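Local coordinates for protein putative S41 protease (Bacteroides fragilis NCTC 9343, PDB 3K50) that is probably a serine peptidase of family S41 that cleaves peptide bonds, though its substrates and physiological role are unknown, at residues 291-296 / 314-319. Residues are numbered along the deposited sequence; the frame is centred on the assembly and turned at random.
Sequences STVYVL and PYMKVV
Val293 and Val319 meet through their backbones in a ladder of four hydrogen bonds that pairs strand 292-296 with strand 317-319 in parallel. Ser291 O receives Lys317 N, Lys317 O receives Val293 N at 2.8 Å, Val293 O receives Val319 N, and Val319 O receives Val295 N in a nearly straight bond (169° at the hydrogen). Val293 thus donates to Lys317 and accepts from Val319, straddling its partner Val318, as residues of parallel strands do. CA-H groups supplement the ladder: Thr292 CA lies 3.1 Å from Lys317 O, and Tyr294 CA also faces Val319 O.

Beta-branched residues suit such extended chains, and their methyls fill both faces. On one face, Val293 CG1 meets Val318 CG2 at 4.0 Å, while Val295 CG2 touches Val318 CG1. The selenomethionine Met316 joins this apolar layer: bent at chi3 (-59°), its flexible chain carries CE back to Val293 CB, 3.9 Å away.

On the other face, side chains run alongside their neighbours. The Tyr294 ring leans obliquely against Val319, with Tyr294 CD2 3.4 Å from Val319 CB, and the ring also packs on Ala393 and Ile396 of helix 388-398. Thr292 OG1 and CG2 lie along the aliphatic part of Lys317, whose CG is anti to the backbone N (chi1 -177°) and whose chain stays extended. Its ammonium thereby reaches a water, with NZ 2.9 Å from the oxygen, that also hydrogen-bonds Tyr294 OH.

These strands flank helix 304-312 in a beta-alpha-beta unit of the ClpP/crotonase-like S41 domain. Backbone bonds set their register; valines and the tyrosine ring make the interior apolar, while the water, held also by the exposed Lys317, gives the Tyr294 hydroxyl a polar partner.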
# COMPACT_ATOMS: atom_id res chain seq x y z
N SER A 291 12.39 -9.30 17.94
CA SER A 291 11.96 -8.46 19.10
C SER A 291 11.65 -6.99 18.70
O SER A 291 10.96 -6.28 19.42
CB SER A 291 13.07 -8.51 20.17
OG SER A 291 14.32 -8.01 19.61
N THR A 292 12.19 -6.56 17.56
CA THR A 292 12.05 -5.23 16.99
C THR A 292 11.82 -5.36 15.48
O THR A 292 12.36 -6.26 14.84
CB THR A 292 13.33 -4.42 17.21
OG1 THR A 292 13.63 -4.37 18.60
CG2 THR A 292 13.18 -2.96 16.68
N VAL A 293 10.98 -4.48 14.94
CA VAL A 293 10.73 -4.40 13.50
C VAL A 293 10.69 -2.89 13.12
O VAL A 293 10.21 -2.09 13.89
CB VAL A 293 9.49 -5.18 13.03
CG1 VAL A 293 8.18 -4.65 13.72
CG2 VAL A 293 9.36 -5.13 11.54
N TYR A 294 11.35 -2.52 12.03
CA TYR A 294 11.33 -1.15 11.48
C TYR A 294 10.36 -1.23 10.29
O TYR A 294 10.49 -2.11 9.40
CB TYR A 294 12.72 -0.66 11.06
CG TYR A 294 13.69 -0.62 12.22
CD1 TYR A 294 14.29 -1.78 12.68
CD2 TYR A 294 13.94 0.56 12.92
CE1 TYR A 294 15.16 -1.76 13.78
CE2 TYR A 294 14.79 0.58 14.04
CZ TYR A 294 15.37 -0.59 14.47
OH TYR A 294 16.20 -0.61 15.56
N VAL A 295 9.37 -0.35 10.31
CA VAL A 295 8.31 -0.28 9.31
C VAL A 295 8.40 1.08 8.62
O VAL A 295 8.41 2.13 9.28
CB VAL A 295 6.91 -0.54 9.94
CG1 VAL A 295 5.79 -0.46 8.84
CG2 VAL A 295 6.88 -1.91 10.63
N LEU A 296 8.61 1.04 7.31
CA LEU A 296 8.69 2.25 6.47
C LEU A 296 7.30 2.65 5.96
O LEU A 296 6.61 1.83 5.32
CB LEU A 296 9.67 2.02 5.33
CG LEU A 296 11.02 1.40 5.67
CD1 LEU A 296 11.96 1.34 4.45
CD2 LEU A 296 11.69 2.18 6.81
N PRO A 314 1.79 -3.91 20.82
CA PRO A 314 1.79 -4.47 22.19
C PRO A 314 2.75 -5.62 22.45
O PRO A 314 3.01 -5.93 23.59
CB PRO A 314 0.37 -5.03 22.34
CG PRO A 314 -0.43 -4.38 21.29
CD PRO A 314 0.48 -4.08 20.17
N TYR A 315 3.25 -6.25 21.39
CA TYR A 315 4.07 -7.44 21.54
C TYR A 315 5.55 -7.34 21.21
O TYR A 315 6.28 -8.28 21.45
CB TYR A 315 3.51 -8.52 20.63
CG TYR A 315 2.21 -9.06 21.09
CD1 TYR A 315 2.16 -9.94 22.16
CD2 TYR A 315 1.00 -8.70 20.47
CE1 TYR A 315 0.95 -10.46 22.61
CE2 TYR A 315 -0.24 -9.20 20.94
CZ TYR A 315 -0.23 -10.11 21.98
OH TYR A 315 -1.40 -10.65 22.44
N MSE A 316 5.95 -6.25 20.57
CA MSE A 316 7.32 -6.07 20.13
C MSE A 316 7.54 -4.56 19.93
O MSE A 316 6.58 -3.76 20.01
CB MSE A 316 7.60 -6.95 18.88
CG MSE A 316 6.88 -6.61 17.65
SE MSE A 316 7.07 -7.88 16.16
CE MSE A 316 9.03 -8.03 15.66
N LYS A 317 8.81 -4.19 19.78
CA LYS A 317 9.21 -2.82 19.51
C LYS A 317 9.07 -2.58 18.01
O LYS A 317 9.73 -3.25 17.14
CB LYS A 317 10.68 -2.57 19.96
CG LYS A 317 11.14 -1.09 19.77
CD LYS A 317 12.61 -0.91 20.27
CE LYS A 317 13.20 0.49 20.04
NZ LYS A 317 14.71 0.41 20.16
N VAL A 318 8.18 -1.66 17.68
CA VAL A 318 7.85 -1.33 16.31
C VAL A 318 8.36 0.11 16.09
O VAL A 318 7.96 1.00 16.81
CB VAL A 318 6.33 -1.39 16.07
CG1 VAL A 318 5.99 -1.01 14.63
CG2 VAL A 318 5.80 -2.75 16.36
N VAL A 319 9.26 0.33 15.13
CA VAL A 319 9.80 1.65 14.91
C VAL A 319 9.33 2.08 13.55
O VAL A 319 9.58 1.39 12.60
CB VAL A 319 11.36 1.63 14.94
CG1 VAL A 319 11.95 2.95 14.46
CG2 VAL A 319 11.91 1.19 16.37
O HOH W 1 15.94 1.35 17.74